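Local structure of haloacid dehalogenase-like hydrolase (Salmonella enterica subsp. enterica serovar Typhi, 4EZE) at residues 25-30 and 67-72; 95-100 and 302-307; 264-269 and 281-286. The protein probably hydrolyses O-phosphoserine to serine and phosphate, the last step of serine biosynthesis, as a magnesium-dependent phosphatase of the haloacid dehalogenase superfamily. All coordinates share one frame; numbering follows the deposited sequence.

Interaction 1: residues 25-30 and 67-72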
ATOM      1  N   ILE A  25       5.863  19.713  -9.342  1.00 51.74           N
ATOM      2  CA  ILE A  25       6.893  19.404  -8.371  1.00 44.65           C
ATOM      3  C   ILE A  25       7.114  17.897  -8.321  1.00 48.30           C
ATOM      4  O   ILE A  25       6.165  17.110  -8.358  1.00 47.67           O
ATOM      5  CB  ILE A  25       6.479  19.899  -6.982  1.00 46.41           C
ATOM      6  CG1 ILE A  25       6.527  21.430  -6.972  1.00 73.34           C
ATOM      7  CG2 ILE A  25       7.395  19.313  -5.916  1.00 46.46           C
ATOM      8  CD1 ILE A  25       5.545  22.095  -6.030  1.00 43.05           C
ATOM      9  N   ILE A  26       8.378  17.509  -8.277  1.00 47.10           N
ATOM     10  CA  ILE A  26       8.766  16.122  -8.161  1.00 46.96           C
ATOM     11  C   ILE A  26       9.775  16.056  -7.041  1.00 54.63           C
ATOM     12  O   ILE A  26      10.718  16.857  -7.016  1.00 50.41           O
ATOM     13  CB  ILE A  26       9.499  15.637  -9.421  1.00 48.31           C
ATOM     14  CG1 ILE A  26       8.577  15.727 -10.636  1.00 43.41           C
ATOM     15  CG2 ILE A  26      10.005  14.221  -9.208  1.00 49.03           C
ATOM     16  CD1 ILE A  26       9.202  15.243 -11.922  1.00 48.78           C
ATOM     17  N   TYR A  27       9.564  15.131  -6.107  1.00 41.08           N
ATOM     18  CA  TYR A  27      10.556  14.886  -5.052  1.00 45.60           C
ATOM     19  C   TYR A  27      11.344  13.637  -5.387  1.00 44.34           C
ATOM     20  O   TYR A  27      10.770  12.644  -5.827  1.00 41.86           O
ATOM     21  CB  TYR A  27       9.870  14.634  -3.706  1.00 34.92           C
ATOM     22  CG  TYR A  27       8.896  15.698  -3.254  1.00 47.18           C
ATOM     23  CD1 TYR A  27       9.345  16.848  -2.613  1.00 57.41           C
ATOM     24  CD2 TYR A  27       7.520  15.533  -3.429  1.00 44.14           C
ATOM     25  CE1 TYR A  27       8.455  17.819  -2.170  1.00 52.10           C
ATOM     26  CE2 TYR A  27       6.626  16.495  -2.989  1.00 53.46           C
ATOM     27  CZ  TYR A  27       7.103  17.642  -2.365  1.00 44.62           C
ATOM     28  OH  TYR A  27       6.226  18.598  -1.908  1.00 46.56           O
ATOM     29  N   PHE A  28      12.643  13.663  -5.139  1.00 38.46           N
ATOM     30  CA  PHE A  28      13.473  12.515  -5.396  1.00 34.87           C
ATOM     31  C   PHE A  28      14.115  12.076  -4.108  1.00 49.75           C
ATOM     32  O   PHE A  28      14.692  12.892  -3.411  1.00 45.10           O
ATOM     33  CB  PHE A  28      14.604  12.882  -6.344  1.00 43.08           C
ATOM     34  CG  PHE A  28      14.143  13.224  -7.711  1.00 50.74           C
ATOM     35  CD1 PHE A  28      13.977  12.239  -8.657  1.00 37.94           C
ATOM     36  CD2 PHE A  28      13.885  14.538  -8.053  1.00 43.10           C
ATOM     37  CE1 PHE A  28      13.545  12.560  -9.926  1.00 47.09           C
ATOM     38  CE2 PHE A  28      13.455  14.864  -9.315  1.00 48.86           C
ATOM     39  CZ  PHE A  28      13.268  13.874 -10.247  1.00 48.61           C
ATOM     40  N   ILE A  29      14.055  10.785  -3.810  1.00 45.53           N
ATOM     41  CA  ILE A  29      14.703  10.271  -2.613  1.00 41.32           C
ATOM     42  C   ILE A  29      15.664   9.163  -2.974  1.00 43.66           C
ATOM     43  O   ILE A  29      15.273   8.147  -3.564  1.00 43.78           O
ATOM     44  CB  ILE A  29      13.687   9.671  -1.622  1.00 60.93           C
ATOM     45  CG1 ILE A  29      12.573  10.676  -1.305  1.00 46.10           C
ATOM     46  CG2 ILE A  29      14.406   9.208  -0.370  1.00 50.62           C
ATOM     47  CD1 ILE A  29      11.411  10.634  -2.283  1.00 43.97           C
ATOM     48  N   THR A  30      16.907   9.320  -2.554  1.00 45.26           N
ATOM     49  CA  THR A  30      17.925   8.399  -2.936  1.00 38.56           C
ATOM     50  C   THR A  30      18.990   8.269  -1.857  1.00 40.80           C
ATOM     51  O   THR A  30      19.161   9.180  -1.071  1.00 47.64           O
ATOM     52  CB  THR A  30      18.598   8.930  -4.196  1.00 57.20           C
ATOM     53  OG1 THR A  30      19.530   7.960  -4.651  1.00 48.39           O
ATOM     54  CG2 THR A  30      19.334  10.242  -3.894  1.00 50.72           C
ATOM     55  N   THR A  67      14.647  12.434   6.452  1.00 51.90           N
ATOM     56  CA  THR A  67      14.895  12.123   5.059  1.00 42.23           C
ATOM     57  C   THR A  67      15.322  13.370   4.330  1.00 47.15           C
ATOM     58  O   THR A  67      14.551  14.316   4.211  1.00 45.68           O
ATOM     59  CB  THR A  67      13.608  11.606   4.387  1.00 56.32           C
ATOM     60  OG1 THR A  67      13.178  10.414   5.041  1.00 51.55           O
ATOM     61  CG2 THR A  67      13.849  11.293   2.931  1.00 51.28           C
ATOM     62  N   ALA A  68      16.554  13.378   3.839  1.00 57.84           N
ATOM     63  CA  ALA A  68      16.998  14.446   2.963  1.00 62.67           C
ATOM     64  C   ALA A  68      16.549  14.099   1.546  1.00 51.86           C
ATOM     65  O   ALA A  68      16.742  12.975   1.104  1.00 49.66           O
ATOM     66  CB  ALA A  68      18.505  14.578   3.031  1.00 56.30           C
ATOM     67  N   TYR A  69      15.933  15.047   0.848  1.00 46.14           N
ATOM     68  CA  TYR A  69      15.492  14.816  -0.524  1.00 35.94           C
ATOM     69  C   TYR A  69      15.840  15.951  -1.482  1.00 55.33           C
ATOM     70  O   TYR A  69      16.257  17.031  -1.071  1.00 49.19           O
ATOM     71  CB  TYR A  69      13.986  14.613  -0.565  1.00 46.61           C
ATOM     72  CG  TYR A  69      13.253  15.796  -0.021  1.00 49.95           C
ATOM     73  CD1 TYR A  69      13.221  16.027   1.348  1.00 58.75           C
ATOM     74  CD2 TYR A  69      12.602  16.690  -0.866  1.00 49.49           C
ATOM     75  CE1 TYR A  69      12.549  17.108   1.869  1.00 43.73           C
ATOM     76  CE2 TYR A  69      11.925  17.785  -0.357  1.00 49.97           C
ATOM     77  CZ  TYR A  69      11.913  17.994   1.016  1.00 62.91           C
ATOM     78  OH  TYR A  69      11.264  19.076   1.561  1.00 48.31           O
ATOM     79  N   LEU A  70      15.640  15.694  -2.771  1.00 46.60           N
ATOM     80  CA  LEU A  70      15.854  16.686  -3.814  1.00 45.38           C
ATOM     81  C   LEU A  70      14.503  17.100  -4.374  1.00 47.21           C
ATOM     82  O   LEU A  70      13.707  16.259  -4.757  1.00 44.40           O
ATOM     83  CB  LEU A  70      16.718  16.121  -4.943  1.00 46.03           C
ATOM     84  CG  LEU A  70      17.079  17.134  -6.036  1.00 70.30           C
ATOM     85  CD1 LEU A  70      18.057  18.194  -5.534  1.00 40.88           C
ATOM     86  CD2 LEU A  70      17.661  16.399  -7.222  1.00 37.99           C
ATOM     87  N   LYS A  71      14.228  18.397  -4.400  1.00 55.45           N
ATOM     88  CA  LYS A  71      12.940  18.851  -4.905  1.00 53.81           C
ATOM     89  C   LYS A  71      13.133  19.558  -6.251  1.00 54.39           C
ATOM     90  O   LYS A  71      14.010  20.386  -6.405  1.00 64.42           O
ATOM     91  CB  LYS A  71      12.245  19.758  -3.888  1.00 41.65           C
ATOM     92  CG  LYS A  71      10.909  20.323  -4.370  1.00 47.63           C
ATOM     93  CD  LYS A  71      10.289  21.206  -3.298  1.00 71.24           C
ATOM     94  CE  LYS A  71       9.093  22.005  -3.801  1.00 45.81           C
ATOM     95  NZ  LYS A  71       8.743  23.030  -2.768  1.00 57.69           N
ATOM     96  N   LEU A  72      12.331  19.205  -7.234  1.00 58.87           N
ATOM     97  CA  LEU A  72      12.519  19.778  -8.547  1.00 66.64           C
ATOM     98  C   LEU A  72      11.219  20.433  -8.942  1.00 53.22           C
ATOM     99  O   LEU A  72      10.158  19.808  -8.861  1.00 64.72           O
ATOM    100  CB  LEU A  72      12.898  18.700  -9.576  1.00 49.08           C
ATOM    101  CG  LEU A  72      12.617  19.112 -11.030  1.00 62.00           C
ATOM    102  CD1 LEU A  72      13.552  20.241 -11.448  1.00 55.99           C
ATOM    103  CD2 LEU A  72      12.736  17.947 -12.002  1.00 39.96           C
TER
HETATM  104  O   HOH W   1       5.771  21.380  -2.120  1.00 51.28           O

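Interaction 2: residues 95-100 and 302-307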
ATOM      1  N   GLN A  95      17.968   3.130  -9.045  1.00 48.03           N
ATOM      2  CA  GLN A  95      17.348   2.823  -7.754  1.00 55.56           C
ATOM      3  C   GLN A  95      17.093   4.043  -6.901  1.00 57.27           C
ATOM      4  O   GLN A  95      17.727   4.222  -5.877  1.00 40.43           O
ATOM      5  CB  GLN A  95      18.175   1.784  -6.992  1.00 41.50           C
ATOM      6  CG  GLN A  95      18.103   0.428  -7.713  1.00 43.59           C
ATOM      7  CD  GLN A  95      18.746  -0.742  -6.999  1.00 71.09           C
ATOM      8  OE1 GLN A  95      19.499  -0.593  -6.023  1.00 49.05           O
ATOM      9  NE2 GLN A  95      18.461  -1.941  -7.508  1.00 42.67           N
ATOM     10  N   PHE A  96      16.159   4.894  -7.314  1.00 43.03           N
ATOM     11  CA  PHE A  96      15.703   5.919  -6.400  1.00 39.44           C
ATOM     12  C   PHE A  96      14.202   5.905  -6.462  1.00 40.15           C
ATOM     13  O   PHE A  96      13.608   5.352  -7.395  1.00 54.76           O
ATOM     14  CB  PHE A  96      16.268   7.315  -6.747  1.00 41.84           C
ATOM     15  CG  PHE A  96      15.928   7.765  -8.123  1.00 40.09           C
ATOM     16  CD1 PHE A  96      14.706   8.379  -8.386  1.00 30.70           C
ATOM     17  CD2 PHE A  96      16.798   7.522  -9.176  1.00 50.36           C
ATOM     18  CE1 PHE A  96      14.361   8.770  -9.680  1.00 46.86           C
ATOM     19  CE2 PHE A  96      16.475   7.919 -10.460  1.00 35.72           C
ATOM     20  CZ  PHE A  96      15.257   8.545 -10.716  1.00 35.69           C
ATOM     21  N   ASP A  97      13.580   6.494  -5.450  1.00 36.78           N
ATOM     22  CA  ASP A  97      12.146   6.672  -5.468  1.00 33.52           C
ATOM     23  C   ASP A  97      11.872   8.114  -5.808  1.00 33.67           C
ATOM     24  O   ASP A  97      12.727   8.993  -5.609  1.00 39.74           O
ATOM     25  CB  ASP A  97      11.548   6.340  -4.095  1.00 38.65           C
ATOM     26  CG  ASP A  97      11.349   4.853  -3.900  1.00 47.33           C
ATOM     27  OD1 ASP A  97      10.697   4.252  -4.785  1.00 38.17           O
ATOM     28  OD2 ASP A  97      11.842   4.296  -2.878  1.00 36.89           O
ATOM     29  N   PHE A  98      10.671   8.385  -6.293  1.00 39.89           N
ATOM     30  CA  PHE A  98      10.308   9.780  -6.459  1.00 37.89           C
ATOM     31  C   PHE A  98       8.813   9.898  -6.324  1.00 50.94           C
ATOM     32  O   PHE A  98       8.098   8.886  -6.345  1.00 37.15           O
ATOM     33  CB  PHE A  98      10.747  10.284  -7.837  1.00 31.69           C
ATOM     34  CG  PHE A  98      10.031   9.605  -8.992  1.00 48.81           C
ATOM     35  CD1 PHE A  98       8.827  10.085  -9.454  1.00 38.82           C
ATOM     36  CD2 PHE A  98      10.575   8.489  -9.609  1.00 41.66           C
ATOM     37  CE1 PHE A  98       8.187   9.485 -10.520  1.00 49.91           C
ATOM     38  CE2 PHE A  98       9.932   7.878 -10.665  1.00 33.87           C
ATOM     39  CZ  PHE A  98       8.746   8.372 -11.125  1.00 38.73           C
ATOM     40  N   PHE A  99       8.348  11.136  -6.194  1.00 46.63           N
ATOM     41  CA  PHE A  99       6.928  11.418  -6.246  1.00 43.42           C
ATOM     42  C   PHE A  99       6.668  12.662  -7.054  1.00 41.11           C
ATOM     43  O   PHE A  99       7.357  13.680  -6.900  1.00 51.45           O
ATOM     44  CB  PHE A  99       6.371  11.609  -4.850  1.00 49.17           C
ATOM     45  CG  PHE A  99       6.183  10.333  -4.119  1.00 61.60           C
ATOM     46  CD1 PHE A  99       5.160   9.471  -4.477  1.00 47.93           C
ATOM     47  CD2 PHE A  99       7.048   9.968  -3.101  1.00 59.54           C
ATOM     48  CE1 PHE A  99       4.981   8.274  -3.811  1.00 87.59           C
ATOM     49  CE2 PHE A  99       6.874   8.770  -2.433  1.00 95.91           C
ATOM     50  CZ  PHE A  99       5.838   7.926  -2.788  1.00 76.91           C
ATOM     51  N   ILE A 100       5.687  12.567  -7.935  1.00 45.99           N
ATOM     52  CA  ILE A 100       5.167  13.742  -8.591  1.00 44.95           C
ATOM     53  C   ILE A 100       4.064  14.264  -7.700  1.00 46.05           C
ATOM     54  O   ILE A 100       3.042  13.619  -7.519  1.00 53.92           O
ATOM     55  CB  ILE A 100       4.624  13.421  -9.979  1.00 56.23           C
ATOM     56  CG1 ILE A 100       5.786  13.112 -10.928  1.00 47.48           C
ATOM     57  CG2 ILE A 100       3.825  14.599 -10.515  1.00 52.26           C
ATOM     58  CD1 ILE A 100       5.322  12.393 -12.177  1.00 45.33           C
ATOM     59  N   ASN A 302       9.480   1.908  -3.917  1.00 35.58           N
ATOM     60  CA  ASN A 302      10.229   0.729  -4.310  1.00 36.92           C
ATOM     61  C   ASN A 302      11.459   0.484  -3.485  1.00 39.24           C
ATOM     62  O   ASN A 302      11.858  -0.659  -3.346  1.00 36.43           O
ATOM     63  CB  ASN A 302      10.625   0.814  -5.798  1.00 40.75           C
ATOM     64  CG  ASN A 302       9.417   0.822  -6.694  1.00 52.91           C
ATOM     65  OD1 ASN A 302       8.493   0.068  -6.441  1.00 39.47           O
ATOM     66  ND2 ASN A 302       9.400   1.686  -7.732  1.00 37.00           N
ATOM     67  N   TYR A 303      12.077   1.537  -2.950  1.00 45.56           N
ATOM     68  CA  TYR A 303      13.344   1.359  -2.216  1.00 44.83           C
ATOM     69  C   TYR A 303      13.394   1.981  -0.817  1.00 49.27           C
ATOM     70  O   TYR A 303      14.454   2.039  -0.224  1.00 47.30           O
ATOM     71  CB  TYR A 303      14.536   1.911  -3.027  1.00 36.65           C
ATOM     72  CG  TYR A 303      14.605   1.349  -4.423  1.00 42.66           C
ATOM     73  CD1 TYR A 303      15.144   0.094  -4.672  1.00 48.52           C
ATOM     74  CD2 TYR A 303      14.120   2.081  -5.494  1.00 30.86           C
ATOM     75  CE1 TYR A 303      15.170  -0.428  -5.958  1.00 43.18           C
ATOM     76  CE2 TYR A 303      14.153   1.589  -6.769  1.00 39.55           C
ATOM     77  CZ  TYR A 303      14.673   0.342  -7.010  1.00 56.30           C
ATOM     78  OH  TYR A 303      14.670  -0.101  -8.320  1.00 48.47           O
ATOM     79  N   HIS A 304      12.281   2.478  -0.289  1.00 40.90           N
ATOM     80  CA  HIS A 304      12.302   3.047   1.059  1.00 45.13           C
ATOM     81  C   HIS A 304      11.068   2.564   1.769  1.00 58.40           C
ATOM     82  O   HIS A 304      10.458   1.609   1.318  1.00 37.38           O
ATOM     83  CB  HIS A 304      12.373   4.577   1.003  1.00 38.98           C
ATOM     84  CG  HIS A 304      13.671   5.087   0.444  1.00 38.92           C
ATOM     85  ND1 HIS A 304      13.896   5.221  -0.911  1.00 47.04           N
ATOM     86  CD2 HIS A 304      14.820   5.463   1.058  1.00 37.76           C
ATOM     87  CE1 HIS A 304      15.129   5.665  -1.107  1.00 33.70           C
ATOM     88  NE2 HIS A 304      15.705   5.832   0.072  1.00 54.33           N
ATOM     89  N   GLY A 305      10.689   3.194   2.872  1.00 33.85           N
ATOM     90  CA  GLY A 305       9.529   2.709   3.615  1.00 38.62           C
ATOM     91  C   GLY A 305       8.390   3.692   3.518  1.00 35.74           C
ATOM     92  O   GLY A 305       8.448   4.644   2.744  1.00 43.82           O
ATOM     93  N   PHE A 306       7.358   3.465   4.310  1.00 47.07           N
ATOM     94  CA  PHE A 306       6.161   4.285   4.277  1.00 43.11           C
ATOM     95  C   PHE A 306       6.397   5.691   4.875  1.00 38.40           C
ATOM     96  O   PHE A 306       5.504   6.553   4.842  1.00 40.25           O
ATOM     97  CB  PHE A 306       5.043   3.584   5.038  1.00 40.12           C
ATOM     98  CG  PHE A 306       4.318   2.546   4.240  1.00 37.11           C
ATOM     99  CD1 PHE A 306       3.462   2.909   3.221  1.00 39.36           C
ATOM    100  CD2 PHE A 306       4.471   1.211   4.526  1.00 44.42           C
ATOM    101  CE1 PHE A 306       2.789   1.944   2.481  1.00 38.23           C
ATOM    102  CE2 PHE A 306       3.783   0.240   3.819  1.00 34.19           C
ATOM    103  CZ  PHE A 306       2.930   0.606   2.789  1.00 37.84           C
ATOM    104  N   GLU A 307       7.576   5.943   5.426  1.00 37.60           N
ATOM    105  CA  GLU A 307       7.866   7.319   5.847  1.00 34.54           C
ATOM    106  C   GLU A 307       7.612   8.237   4.655  1.00 51.26           C
ATOM    107  O   GLU A 307       7.149   9.373   4.830  1.00 61.71           O
ATOM    108  CB  GLU A 307       9.282   7.471   6.405  1.00 41.34           C
ATOM    109  CG  GLU A 307      10.403   7.356   5.365  1.00 38.79           C
ATOM    110  CD  GLU A 307      10.729   5.917   5.016  1.00 47.20           C
ATOM    111  OE1 GLU A 307       9.986   5.032   5.495  1.00 43.88           O
ATOM    112  OE2 GLU A 307      11.731   5.670   4.280  1.00 48.70           O
TER
HETATM  113  O   HOH W   2      11.355   3.550  -8.130  1.00 41.33           O

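Interaction 3: residues 264-269 and 281-286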
ATOM      1  N   ASN A 264      -9.159  13.033  -2.162  1.00 50.14           N
ATOM      2  CA  ASN A 264      -8.531  13.091  -0.836  1.00 47.47           C
ATOM      3  C   ASN A 264      -8.356  11.696  -0.270  1.00 46.84           C
ATOM      4  O   ASN A 264      -8.047  11.508   0.924  1.00 51.60           O
ATOM      5  CB  ASN A 264      -9.355  13.955   0.105  1.00 52.95           C
ATOM      6  CG  ASN A 264      -9.299  15.410  -0.265  1.00 62.64           C
ATOM      7  OD1 ASN A 264      -8.226  15.972  -0.425  1.00 50.56           O
ATOM      8  ND2 ASN A 264     -10.456  16.025  -0.415  1.00 58.74           N
ATOM      9  N   ILE A 265      -8.603  10.713  -1.131  1.00 48.47           N
ATOM     10  CA  ILE A 265      -8.421   9.307  -0.767  1.00 51.56           C
ATOM     11  C   ILE A 265      -7.061   8.791  -1.233  1.00 37.74           C
ATOM     12  O   ILE A 265      -6.773   8.746  -2.432  1.00 48.76           O
ATOM     13  CB  ILE A 265      -9.504   8.447  -1.405  1.00 43.88           C
ATOM     14  CG1 ILE A 265     -10.878   8.877  -0.909  1.00 42.15           C
ATOM     15  CG2 ILE A 265      -9.293   6.964  -1.099  1.00 43.98           C
ATOM     16  CD1 ILE A 265     -11.997   8.090  -1.554  1.00 49.74           C
ATOM     17  N   ILE A 266      -6.227   8.415  -0.277  1.00 51.38           N
ATOM     18  CA  ILE A 266      -4.995   7.686  -0.562  1.00 37.01           C
ATOM     19  C   ILE A 266      -5.185   6.183  -0.202  1.00 47.92           C
ATOM     20  O   ILE A 266      -5.643   5.852   0.900  1.00 47.42           O
ATOM     21  CB  ILE A 266      -3.845   8.282   0.254  1.00 51.72           C
ATOM     22  CG1 ILE A 266      -3.564   9.728  -0.159  1.00 40.98           C
ATOM     23  CG2 ILE A 266      -2.593   7.433   0.148  1.00 35.92           C
ATOM     24  CD1 ILE A 266      -2.764  10.464   0.895  1.00 47.98           C
ATOM     25  N   ALA A 267      -4.849   5.290  -1.138  1.00 40.34           N
ATOM     26  CA  ALA A 267      -4.869   3.830  -0.934  1.00 43.44           C
ATOM     27  C   ALA A 267      -3.516   3.246  -1.329  1.00 50.24           C
ATOM     28  O   ALA A 267      -2.923   3.683  -2.310  1.00 44.41           O
ATOM     29  CB  ALA A 267      -5.959   3.194  -1.773  1.00 37.44           C
ATOM     30  N   CYS A 268      -3.029   2.271  -0.566  1.00 50.86           N
ATOM     31  CA  CYS A 268      -1.708   1.660  -0.800  1.00 38.80           C
ATOM     32  C   CYS A 268      -1.878   0.149  -0.911  1.00 59.25           C
ATOM     33  O   CYS A 268      -2.612  -0.444  -0.132  1.00 38.34           O
ATOM     34  CB  CYS A 268      -0.794   1.886   0.400  1.00 52.96           C
ATOM     35  SG  CYS A 268      -0.614   3.597   0.935  1.00 45.76           S
ATOM     36  N   GLY A 269      -1.190  -0.485  -1.852  1.00 41.69           N
ATOM     37  CA  GLY A 269      -1.299  -1.936  -2.019  1.00 39.14           C
ATOM     38  C   GLY A 269      -0.148  -2.454  -2.858  1.00 46.27           C
ATOM     39  O   GLY A 269       0.578  -1.671  -3.472  1.00 38.28           O
ATOM     40  N   ALA A 281      -8.755   5.262  -5.881  1.00 52.94           N
ATOM     41  CA  ALA A 281      -8.222   6.316  -5.017  1.00 53.71           C
ATOM     42  C   ALA A 281      -7.719   7.507  -5.824  1.00 51.85           C
ATOM     43  O   ALA A 281      -7.259   7.347  -6.965  1.00 43.70           O
ATOM     44  CB  ALA A 281      -7.095   5.775  -4.152  1.00 34.91           C
ATOM     45  N   GLY A 282      -7.772   8.695  -5.224  1.00 52.34           N
ATOM     46  CA  GLY A 282      -7.255   9.899  -5.891  1.00 36.19           C
ATOM     47  C   GLY A 282      -5.759   9.721  -6.079  1.00 54.29           C
ATOM     48  O   GLY A 282      -5.206  10.010  -7.129  1.00 51.03           O
ATOM     49  N   THR A 283      -5.105   9.238  -5.034  1.00 42.58           N
ATOM     50  CA  THR A 283      -3.685   8.971  -5.064  1.00 52.03           C
ATOM     51  C   THR A 283      -3.471   7.517  -4.650  1.00 45.44           C
ATOM     52  O   THR A 283      -3.607   7.172  -3.470  1.00 47.96           O
ATOM     53  CB  THR A 283      -2.939   9.917  -4.127  1.00 54.76           C
ATOM     54  OG1 THR A 283      -3.101  11.258  -4.600  1.00 52.43           O
ATOM     55  CG2 THR A 283      -1.447   9.561  -4.073  1.00 43.95           C
ATOM     56  N   GLY A 284      -3.212   6.674  -5.648  1.00 46.99           N
ATOM     57  CA  GLY A 284      -2.998   5.227  -5.469  1.00 36.50           C
ATOM     58  C   GLY A 284      -1.504   4.988  -5.429  1.00 53.40           C
ATOM     59  O   GLY A 284      -0.740   5.570  -6.213  1.00 44.97           O
ATOM     60  N   ILE A 285      -1.073   4.171  -4.479  1.00 46.41           N
ATOM     61  CA  ILE A 285       0.345   3.959  -4.268  1.00 35.22           C
ATOM     62  C   ILE A 285       0.655   2.481  -4.338  1.00 41.94           C
ATOM     63  O   ILE A 285       0.067   1.724  -3.590  1.00 40.23           O
ATOM     64  CB  ILE A 285       0.793   4.472  -2.898  1.00 46.61           C
ATOM     65  CG1 ILE A 285       0.597   5.992  -2.824  1.00 46.42           C
ATOM     66  CG2 ILE A 285       2.256   4.117  -2.665  1.00 43.19           C
ATOM     67  CD1 ILE A 285       0.646   6.530  -1.418  1.00 49.13           C
ATOM     68  N   ALA A 286       1.591   2.099  -5.194  1.00 39.42           N
ATOM     69  CA  ALA A 286       1.995   0.719  -5.300  1.00 42.12           C
ATOM     70  C   ALA A 286       3.204   0.516  -4.417  1.00 36.63           C
ATOM     71  O   ALA A 286       4.229   1.128  -4.600  1.00 35.56           O
ATOM     72  CB  ALA A 286       2.321   0.376  -6.731  1.00 39.64           C
TER

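Interaction 1: residues 25-30 and 67-72
Ile26 and Leu72 exchange backbone hydrogen bonds in both directions, Ile26 N to Leu72 O at 3.0 Å and Leu72 N to Ile26 O at 2.9 Å. Phe28 and Leu70 repeat the pattern, with Phe28 N to Leu70 O at 2.8 Å and an almost straight return bond from Leu70 N to Phe28 O (175° at the hydrogen). Tyr27 and Lys71 form the non-hydrogen-bonded pair between them.

Apolar contact follows this register on both faces. On the one carrying Ile26, Phe28, Leu70 and Leu72, the Phe28 ring lies alongside Leu72 and receives its CB at the ring edge, Phe28 CE2 to Leu72 CB being 3.9 Å. Leu87 of helix 81-93 and Leu41 of helix 34-45 also pack on Phe28.

The opposite face carries two tyrosine rings and the aliphatic chain of Lys71. Tyr69 has CG between its backbone N and carbonyl carbon (chi1 59°), which lays its ring beside that of Tyr27; CE2 of Tyr69 reaches CD1 of Tyr27 at 3.6 Å, with the planes inclined at 69°. The extended Lys71 chain runs past Tyr27 and brings CE to within 3.8 Å of Ile25 CG2.

Tyr69 OH and Lys71 NZ both bond to the terminal carboxylate of Leu317. Tyr27 OH donates to a water. Strands 23-29 and 67-75 are the two central neighbours of a four-stranded antiparallel sheet, with helices 34-45 and 81-93 packed on the face of Ile26 and Phe28.

Interaction 2: residues 95-100 and 302-307
The junction between the edge strand 97-100 of the antiparallel sheet and the loop that follows strand 299-301 of the parallel sheet is built on one carboxylate, that of Asp97. Its two oxygens take consecutive backbone amides: Asn302 N donates to Asp97 OD1 at 2.8 Å and Tyr303 N to Asp97 OD2, also at 2.8 Å. Both amides arrive on the syn side, somewhat out of the carboxylate plane. OD2 accepts a second, straighter bond through its anti lone pair, from His304 ND1 at 3.0 Å (169° at the hydrogen); the oxygen lies practically in the imidazole plane. Three N-H groups thus grip a buried carboxylate and fix its rotation, and the proximity of the charge would be expected to favour a protonated imidazole.

A carboxylate accepting two consecutive loop amides, together with a His-carboxylate hydrogen bond, takes the place of strand pairing here, and it joins the small sheet domain to the Rossmann-like core of the haloacid dehalogenase fold. Asp97 is itself held by backbone bonding to Ile29 in the neighbouring strand.

Beside the carboxylate, Gln95 and Tyr303 make the apolar part. The CG of Tyr303 stands anti to its carbonyl carbon (chi1 -53°), turning a face of the ring to Gln95, whose CB makes a CH-pi contact over it, 3.9 Å from the centroid. Gln95 CG approaches Tyr303 CZ at 3.5 Å, while Asn302 CB occupies the ring's opposite face. A water accepts from Asn302 ND2 at 2.7 Å and lies 3.0 Å from Phe96 O; the same ND2 also bonds to Gln300.

Interaction 3: residues 264-269 and 281-286
Ile266, Cys268 and Ile285 make the close-packed part of this contact, on one face of two parallel strands. Ile285 CD1 touches both of the others, 3.7 Å from Ile266 CG2 and 4.0 Å from Cys268 SG. CG2 of Ile266 stands anti to the backbone N because CG1 takes the position anti to the carbonyl carbon (chi1 -64°), and that placement points the methyl at Ile285. Further back, Ile266 runs alongside Thr283, with CG1 of the isoleucine 4.0 Å from CB of the threonine. Leu309, Leu312 and Ile313 of the C-terminal part of the chain cover the same face.

Backbone bonds pass back and forth in the staggered manner of parallel strands. Thr283 N reaches Ile265 O nearly straight (177° at the hydrogen) and Ala267 N donates to Thr283 O at 3.2 Å; Ile285 N then bonds to Ala267 O at 2.9 Å, and Gly269 N to Ile285 O at 3.1 Å. With the axes only 15° apart, this is the pairing of a right-handed beta-alpha-beta unit, closed through helix 275-280, in the parallel sheet of the Rossmann-like core. Gly269 ends the strand close to the side chain of Asp114, the predicted nucleophile, and Cys268 bonds through its backbone to that same residue. Asp270, next in the chain, is a ligand of the bound sodium ion.

Between the two strands the other face has fewer side-chain contacts, as Gly269 and Gly284 have no side chain. Ala281 CB meets Ala267 CB at 3.7 Å and also touches Ile265 CG2, while helix 244-258 packs on this face through Leu251 and Ala255. At the start of the second segment, Gly282 is exposed, so the solvent side of the contact lies at this turn from helix to strand.

In the fold
Interactions 1 and 3 are both buried strand pairs, but in different sheets and of opposite sense: antiparallel in 25-30 with 67-72, parallel in 264-269 with 281-286. Their centres stand about 20 Å apart, with no direct touch. Interaction 2 is only partly buried and lies between them, gripping a loop by side chain instead of pairing backbones. It shares a sheet with interaction 1, where Tyr27 N lies 2.8 Å from Phe99 O, and reaches interaction 3 through Phe306, whose CE1 is 4.1 Å from Cys268 SG. A buried carboxylate distinguishes interaction 2, whereas the charge of Lys71 in interaction 1 meets the C-terminus; chiefly aliphatic, interaction 3 alone lies near the predicted active site and bound sodium ion.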